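Local coordinates for protein ribonuclease J (Methanolobus psychrophilus R15, PDB 5HAB) that probably degrades RNA as an exoribonuclease of the beta-CASP branch of the metallo-beta-lactamase family, with RNA bound in this crystal, at residues G350-L353 with G354-N358; A272-N275 with S276-F280; M331-K335 with D336-P340. The protein carries 1 engineered substitution. All blocks are in the same frame, centred on the assembly; numbering follows the deposited sequence.

All three contacts are local and lie in the beta-CASP part of the chain, gathered round its parallel sheet. Interaction 2 is one turn of helix 271-283 and interaction 1 the start of helix 352-357. Both are mostly buried, and the two helices lie on opposite sides of strand 338-342. Interaction 3 is the outer turn that leads into that strand; it is only partly buried, and a lysine ammonium takes part in it. Interactions 2 and 3 touch where Ile277 CG2 packs on Leu339 CD2 at 3.7 Å. Regular main-chain helix bonds dominate the first two contacts, tighter turn bonds the third. Of the three, interaction 1 alone touches the RNA.

Interaction 1. Residues G350-L353 with G354-N358; sequences GAVL and GRIAN. With nucleotides of chain D.
The guanidinium of Arg355 is met obliquely by the carbonyl oxygen of Gly350 where the first turn of helix 352-357 begins, in the beta-CASP fold. Nearer to that oxygen is the arginine's own chain: CD comes to 3.4 Å from Gly350 O, and the bend at the third torsion (39°) turns the group beyond it. NH2 forms a salt bridge with Asp324, tying this helix start to helix 320-331.

Ala351 is the N-cap residue. Its carbonyl oxygen accepts Arg355 N at 3.1 Å, in the carbonyl plane, and the same N-H has a weak second bond to Val352 O. That oxygen also takes the amide of Ile356, nearly in line with its C=O bond, and Ala357 N bonds to Leu353 O in the next step. Val352 CG1 packs on Ile356 CD1 at 4.2 Å, one helical turn on, and both residues reach Met342 of strand 338-342. Leu353 also touches Met342; its CG, anti to the backbone N (chi1 -173°), carries the side chain on to Leu390 of helix 381-396, where Ala357 packs too.

The cap also borders the RNA. Here Ala351 N is 3.3 Å from O2' of A4 of chain D, and the methyl CB of Ala351 lies 3.8 Å from O3' of the same nucleotide.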
loop_
_atom_site.group_PDB
_atom_site.type_symbol
_atom_site.label_atom_id
_atom_site.label_comp_id
_atom_site.label_asym_id
_atom_site.label_seq_id
_atom_site.Cartn_x
_atom_site.Cartn_y
_atom_site.Cartn_z
ATOM N N GLY B 350 21.680 -17.547 11.769
ATOM C CA GLY B 350 23.021 -17.736 12.281
ATOM C C GLY B 350 23.564 -16.545 13.040
ATOM O O GLY B 350 24.514 -16.680 13.805
ATOM N N ALA B 351 22.969 -15.376 12.832
ATOM C CA ALA B 351 23.376 -14.190 13.570
ATOM C C ALA B 351 23.010 -14.342 15.046
ATOM O O ALA B 351 22.177 -15.176 15.397
ATOM C CB ALA B 351 22.730 -12.944 12.985
ATOM N N VAL B 352 23.625 -13.534 15.906
ATOM C CA VAL B 352 23.442 -13.677 17.347
ATOM C C VAL B 352 21.983 -13.536 17.760
ATOM O O VAL B 352 21.474 -14.370 18.504
ATOM C CB VAL B 352 24.300 -12.662 18.132
ATOM C CG1 VAL B 352 24.066 -12.846 19.613
ATOM C CG2 VAL B 352 25.779 -12.866 17.841
ATOM N N LEU B 353 21.303 -12.515 17.247
ATOM C CA LEU B 353 19.925 -12.244 17.654
ATOM C C LEU B 353 18.997 -13.366 17.203
ATOM O O LEU B 353 18.074 -13.755 17.924
ATOM C CB LEU B 353 19.446 -10.899 17.100
ATOM C CG LEU B 353 18.077 -10.427 17.602
ATOM C CD1 LEU B 353 18.036 -10.444 19.125
ATOM C CD2 LEU B 353 17.752 -9.033 17.074
ATOM N N GLY B 354 19.251 -13.889 16.009
ATOM C CA GLY B 354 18.480 -15.004 15.491
ATOM C C GLY B 354 18.665 -16.263 16.317
ATOM O O GLY B 354 17.771 -17.105 16.398
ATOM N N ARG B 355 19.835 -16.392 16.931
ATOM C CA ARG B 355 20.136 -17.562 17.744
ATOM C C ARG B 355 19.507 -17.397 19.124
ATOM O O ARG B 355 19.018 -18.362 19.713
ATOM C CB ARG B 355 21.652 -17.778 17.837
ATOM C CG ARG B 355 22.196 -18.666 16.718
ATOM C CD ARG B 355 23.711 -18.553 16.553
ATOM N NE ARG B 355 24.408 -18.456 17.831
ATOM C CZ ARG B 355 24.630 -19.485 18.641
ATOM N NH1 ARG B 355 24.217 -20.702 18.303
ATOM N NH2 ARG B 355 25.267 -19.297 19.790
ATOM N N ILE B 356 19.511 -16.166 19.629
ATOM C CA ILE B 356 18.824 -15.851 20.877
ATOM C C ILE B 356 17.332 -16.137 20.732
ATOM O O ILE B 356 16.701 -16.687 21.638
ATOM C CB ILE B 356 19.049 -14.388 21.285
ATOM C CG1 ILE B 356 20.506 -14.152 21.677
ATOM C CG2 ILE B 356 18.114 -13.994 22.424
ATOM C CD1 ILE B 356 20.751 -12.761 22.219
ATOM N N ALA B 357 16.778 -15.776 19.579
ATOM C CA ALA B 357 15.350 -15.940 19.332
ATOM C C ALA B 357 14.948 -17.409 19.256
ATOM O O ALA B 357 13.810 -17.764 19.569
ATOM C CB ALA B 357 14.953 -15.222 18.057
ATOM N N ASN B 358 15.879 -18.262 18.846
ATOM C CA ASN B 358 15.589 -19.688 18.740
ATOM C C ASN B 358 15.895 -20.416 20.044
ATOM O O ASN B 358 15.683 -21.622 20.149
ATOM C CB ASN B 358 16.388 -20.320 17.598
ATOM C CG ASN B 358 15.761 -20.076 16.245
ATOM O OD1 ASN B 358 16.440 -19.676 15.300
ATOM N ND2 ASN B 358 14.458 -20.312 16.142
ATOM P P A D 4 26.490 -8.146 8.995
ATOM O OP1 A D 4 26.025 -7.524 10.263
ATOM O OP2 A D 4 27.879 -7.906 8.528
ATOM O "O5'" A D 4 26.263 -9.722 9.083
ATOM C "C5'" A D 4 25.758 -10.319 10.268
ATOM C "C4'" A D 4 25.344 -11.751 10.044
ATOM O "O4'" A D 4 25.097 -11.996 8.636
ATOM C "C3'" A D 4 26.365 -12.811 10.427
ATOM O "O3'" A D 4 26.394 -13.047 11.827
ATOM C "C2'" A D 4 25.915 -14.015 9.603
ATOM O "O2'" A D 4 24.829 -14.684 10.230
ATOM C "C1'" A D 4 25.399 -13.341 8.325
ATOM N N9 A D 4 26.376 -13.375 7.217
ATOM C C8 A D 4 27.258 -12.396 6.826
ATOM N N7 A D 4 27.996 -12.727 5.791
ATOM C C5 A D 4 27.571 -14.011 5.474
ATOM C C6 A D 4 27.960 -14.920 4.472
ATOM N N6 A D 4 28.906 -14.668 3.564
ATOM N N1 A D 4 27.335 -16.120 4.432
ATOM C C2 A D 4 26.385 -16.378 5.341
ATOM N N3 A D 4 25.933 -15.606 6.327
ATOM C C4 A D 4 26.574 -14.422 6.343
#

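Interaction 2. Residues A272-N275 with S276-F280; sequences ARVN and SIVQF
Helix 271-283 is the connecting helix of a beta-alpha-beta crossover in the parallel beta-CASP sheet, running between strands 262-266 and 287-291, and residues 272-280 form its early and middle turns. Four successive main-chain bonds hold them: Ser276 N to Ala272 O, Ile277 N to Arg273 O, Val278 N to Val274 O and Gln279 N to Asn275 O. The last is 3.0 Å long and nearly straight at 171°.

Side chains follow the same four-residue spacing. The aliphatic part of Arg273 crosses Ile277 at a slant, CG to CD1 4.1 Å, while Ile277 CG1 lies only 3.1 Å from Arg273 O. Val274 CG1 and Val278 CG1 meet more loosely, at 4.4 Å. The other branch of Val278, CG2, stands between its own backbone N and carbonyl carbon (chi1 of CG1 -58°), a placement that leaves it 3.1 Å from Asn275 O. At the more exposed side, the amides of Asn275 and Gln279 are turned 45° to each other, with ND2 and NE2 3.9 Å apart. Ser276 OG lies 3.3 Å from Ala272 O and forms a hydrogen bond with His245 ND1. Ser276 O sits 3.1 Å above one face of the Phe280 ring, toward its rim.

Neighbouring elements close round the helix on several sides. Arg273 reaches across to Glu241 in a salt bridge and to His406 in a hydrogen bond, and its side chain packs on Ala244 and Leu248 of helix 241-253, where His245 also meets the Phe280 ring. Ile277 packs on Val264 and Thr266 of strand 262-266 and on Leu339 and Val341 of strand 338-342.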
loop_
_atom_site.group_PDB
_atom_site.type_symbol
_atom_site.label_atom_id
_atom_site.label_comp_id
_atom_site.label_asym_id
_atom_site.label_seq_id
_atom_site.Cartn_x
_atom_site.Cartn_y
_atom_site.Cartn_z
ATOM N N ALA B 272 29.323 4.971 12.741
ATOM C CA ALA B 272 28.789 6.137 13.451
ATOM C C ALA B 272 27.673 5.730 14.412
ATOM O O ALA B 272 27.606 6.190 15.561
ATOM C CB ALA B 272 28.291 7.174 12.467
ATOM N N ARG B 273 26.810 4.845 13.928
ATOM C CA ARG B 273 25.685 4.352 14.704
ATOM C C ARG B 273 26.159 3.560 15.921
ATOM O O ARG B 273 25.726 3.818 17.047
ATOM C CB ARG B 273 24.784 3.476 13.836
ATOM C CG ARG B 273 23.604 2.898 14.582
ATOM C CD ARG B 273 22.488 3.907 14.671
ATOM N NE ARG B 273 21.683 3.908 13.454
ATOM C CZ ARG B 273 21.809 4.808 12.489
ATOM N NH1 ARG B 273 22.699 5.780 12.613
ATOM N NH2 ARG B 273 21.048 4.746 11.408
ATOM N N VAL B 274 27.035 2.587 15.678
ATOM C CA VAL B 274 27.592 1.755 16.740
ATOM C C VAL B 274 28.290 2.617 17.790
ATOM O O VAL B 274 28.138 2.397 18.996
ATOM C CB VAL B 274 28.562 0.709 16.169
ATOM C CG1 VAL B 274 29.271 -0.032 17.296
ATOM C CG2 VAL B 274 27.825 -0.271 15.267
ATOM N N ASN B 275 29.044 3.605 17.315
ATOM C CA ASN B 275 29.713 4.571 18.175
ATOM C C ASN B 275 28.709 5.227 19.115
ATOM O O ASN B 275 28.867 5.187 20.351
ATOM C CB ASN B 275 30.427 5.632 17.328
ATOM C CG ASN B 275 31.385 6.485 18.141
ATOM O OD1 ASN B 275 32.162 5.968 18.945
ATOM N ND2 ASN B 275 31.336 7.797 17.932
ATOM N N SER B 276 27.676 5.825 18.519
ATOM C CA SER B 276 26.600 6.438 19.289
ATOM C C SER B 276 26.075 5.476 20.344
ATOM O O SER B 276 25.907 5.850 21.507
ATOM C CB SER B 276 25.460 6.885 18.372
ATOM O OG SER B 276 25.806 8.063 17.666
ATOM N N ILE B 277 25.853 4.227 19.945
ATOM C CA ILE B 277 25.300 3.239 20.860
ATOM C C ILE B 277 26.213 2.991 22.058
ATOM O O ILE B 277 25.734 2.962 23.195
ATOM C CB ILE B 277 25.003 1.922 20.140
ATOM C CG1 ILE B 277 23.987 2.151 19.022
ATOM C CG2 ILE B 277 24.461 0.894 21.119
ATOM C CD1 ILE B 277 23.777 0.952 18.140
ATOM N N VAL B 278 27.516 2.830 21.833
ATOM C CA VAL B 278 28.396 2.526 22.965
ATOM C C VAL B 278 28.514 3.746 23.885
ATOM O O VAL B 278 28.573 3.594 25.115
ATOM C CB VAL B 278 29.792 2.008 22.511
ATOM C CG1 VAL B 278 29.642 0.761 21.644
ATOM C CG2 VAL B 278 30.589 3.079 21.792
ATOM N N GLN B 279 28.510 4.948 23.308
ATOM C CA GLN B 279 28.477 6.156 24.137
ATOM C C GLN B 279 27.223 6.192 25.025
ATOM O O GLN B 279 27.296 6.521 26.214
ATOM C CB GLN B 279 28.548 7.418 23.278
ATOM C CG GLN B 279 29.887 7.618 22.588
ATOM C CD GLN B 279 29.926 8.883 21.746
ATOM O OE1 GLN B 279 28.888 9.387 21.309
ATOM N NE2 GLN B 279 31.127 9.407 21.521
ATOM N N PHE B 280 26.073 5.867 24.440
ATOM C CA PHE B 280 24.830 5.823 25.202
ATOM C C PHE B 280 24.892 4.775 26.305
ATOM O O PHE B 280 24.339 4.976 27.385
ATOM C CB PHE B 280 23.644 5.540 24.283
ATOM C CG PHE B 280 23.391 6.623 23.288
ATOM C CD1 PHE B 280 23.699 7.940 23.590
ATOM C CD2 PHE B 280 22.848 6.330 22.048
ATOM C CE1 PHE B 280 23.469 8.947 22.674
ATOM C CE2 PHE B 280 22.615 7.332 21.127
ATOM C CZ PHE B 280 22.928 8.640 21.439
HETATM O O HOH W 1 25.073 8.412 15.374
#

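Interaction 3. Residues M331-K335 with D336-P340; sequences MEAGK and DKYLP
Gly334 O and Lys335 O receive the amides of Lys337 and Tyr338 in two successive bonds three residues apart, a short 3-10 turn that carries the chain from helix 320-331 into strand 338-342 of the parallel beta-CASP sheet. The first bond, Lys337 N to Gly334 O, measures 2.9 Å; in both, the donor stands well above the carbonyl plane, consistent with a tight 3-10 turn. Gly334 O also lies at the edge of the Tyr338 ring, 3.6 Å from CD2, and the methyl of Ala333 approaches the same ring edge at CE2, 4.1 Å away.

Next outward, the Lys335 ammonium makes a salt bridge with Asp369 and a hydrogen bond to Lys364 O. The Tyr338 side chain also packs on Lys329 and Ile330 of helix 320-331, and Tyr338 O is held by Arg286 NH1.

The Lys337 side chain runs extended as far as CE toward Ala333 and bends only at the last torsion (72°). That bend puts NZ in the plane of the Ala333 carbonyl, donating to its oxygen at 2.9 Å.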
loop_
_atom_site.group_PDB
_atom_site.type_symbol
_atom_site.label_atom_id
_atom_site.label_comp_id
_atom_site.label_asym_id
_atom_site.label_seq_id
_atom_site.Cartn_x
_atom_site.Cartn_y
_atom_site.Cartn_z
ATOM N N MET B 331 23.461 -12.994 31.561
ATOM C CA MET B 331 22.229 -13.581 32.067
ATOM C C MET B 331 22.301 -13.822 33.572
ATOM O O MET B 331 21.308 -13.664 34.280
ATOM C CB MET B 331 21.935 -14.892 31.332
ATOM C CG MET B 331 20.596 -15.521 31.659
ATOM S SD MET B 331 19.230 -14.360 31.488
ATOM C CE MET B 331 19.454 -13.807 29.811
ATOM N N GLU B 332 23.481 -14.196 34.052
ATOM C CA GLU B 332 23.664 -14.530 35.460
ATOM C C GLU B 332 24.297 -13.387 36.252
ATOM O O GLU B 332 24.861 -13.607 37.321
ATOM C CB GLU B 332 24.529 -15.788 35.595
ATOM C CG GLU B 332 23.964 -17.013 34.893
ATOM C CD GLU B 332 24.926 -18.187 34.907
ATOM O OE1 GLU B 332 26.111 -17.980 35.246
ATOM O OE2 GLU B 332 24.498 -19.313 34.574
ATOM N N ALA B 333 24.197 -12.168 35.734
ATOM C CA ALA B 333 24.698 -11.001 36.453
ATOM C C ALA B 333 23.669 -9.881 36.449
ATOM O O ALA B 333 23.784 -8.913 37.204
ATOM C CB ALA B 333 26.004 -10.522 35.844
ATOM N N GLY B 334 22.665 -10.016 35.592
ATOM C CA GLY B 334 21.639 -9.003 35.458
ATOM C C GLY B 334 21.685 -8.331 34.101
ATOM O O GLY B 334 22.615 -7.579 33.801
ATOM N N LYS B 335 20.674 -8.602 33.281
ATOM C CA LYS B 335 20.564 -8.007 31.955
ATOM C C LYS B 335 20.559 -6.485 32.023
ATOM O O LYS B 335 20.961 -5.811 31.075
ATOM C CB LYS B 335 19.294 -8.497 31.263
ATOM C CG LYS B 335 19.240 -9.995 31.082
ATOM C CD LYS B 335 18.086 -10.399 30.190
ATOM C CE LYS B 335 16.799 -10.566 30.967
ATOM N NZ LYS B 335 15.848 -11.423 30.210
ATOM N N ASP B 336 20.114 -5.956 33.161
ATOM C CA ASP B 336 20.047 -4.517 33.384
ATOM C C ASP B 336 21.425 -3.865 33.488
ATOM O O ASP B 336 21.534 -2.641 33.553
ATOM C CB ASP B 336 19.247 -4.220 34.653
ATOM C CG ASP B 336 19.894 -4.802 35.897
ATOM O OD1 ASP B 336 20.449 -4.020 36.698
ATOM O OD2 ASP B 336 19.868 -6.041 36.061
ATOM N N LYS B 337 22.474 -4.682 33.509
ATOM C CA LYS B 337 23.826 -4.169 33.696
ATOM C C LYS B 337 24.605 -4.156 32.384
ATOM O O LYS B 337 25.758 -3.726 32.341
ATOM C CB LYS B 337 24.574 -5.008 34.737
ATOM C CG LYS B 337 24.105 -4.804 36.172
ATOM C CD LYS B 337 24.899 -5.676 37.139
ATOM C CE LYS B 337 24.293 -5.670 38.537
ATOM N NZ LYS B 337 23.020 -6.448 38.602
ATOM N N TYR B 338 23.966 -4.610 31.310
ATOM C CA TYR B 338 24.644 -4.724 30.024
ATOM C C TYR B 338 23.843 -4.151 28.861
ATOM O O TYR B 338 22.611 -4.107 28.891
ATOM C CB TYR B 338 24.979 -6.190 29.738
ATOM C CG TYR B 338 25.985 -6.761 30.701
ATOM C CD1 TYR B 338 27.343 -6.538 30.528
ATOM C CD2 TYR B 338 25.576 -7.509 31.797
ATOM C CE1 TYR B 338 28.268 -7.052 31.414
ATOM C CE2 TYR B 338 26.492 -8.030 32.686
ATOM C CZ TYR B 338 27.837 -7.799 32.491
ATOM O OH TYR B 338 28.749 -8.313 33.378
ATOM N N LEU B 339 24.563 -3.697 27.842
ATOM C CA LEU B 339 23.947 -3.349 26.572
ATOM C C LEU B 339 24.583 -4.150 25.446
ATOM O O LEU B 339 25.536 -3.688 24.817
ATOM C CB LEU B 339 24.081 -1.859 26.275
ATOM C CG LEU B 339 23.255 -1.493 25.039
ATOM C CD1 LEU B 339 21.774 -1.738 25.313
ATOM C CD2 LEU B 339 23.521 -0.072 24.559
ATOM N N PRO B 340 24.074 -5.364 25.202
ATOM C CA PRO B 340 24.543 -6.157 24.061
ATOM C C PRO B 340 24.268 -5.455 22.733
ATOM O O PRO B 340 23.107 -5.185 22.395
ATOM C CB PRO B 340 23.733 -7.455 24.170
ATOM C CG PRO B 340 23.287 -7.518 25.589
ATOM C CD PRO B 340 23.082 -6.092 26.011
#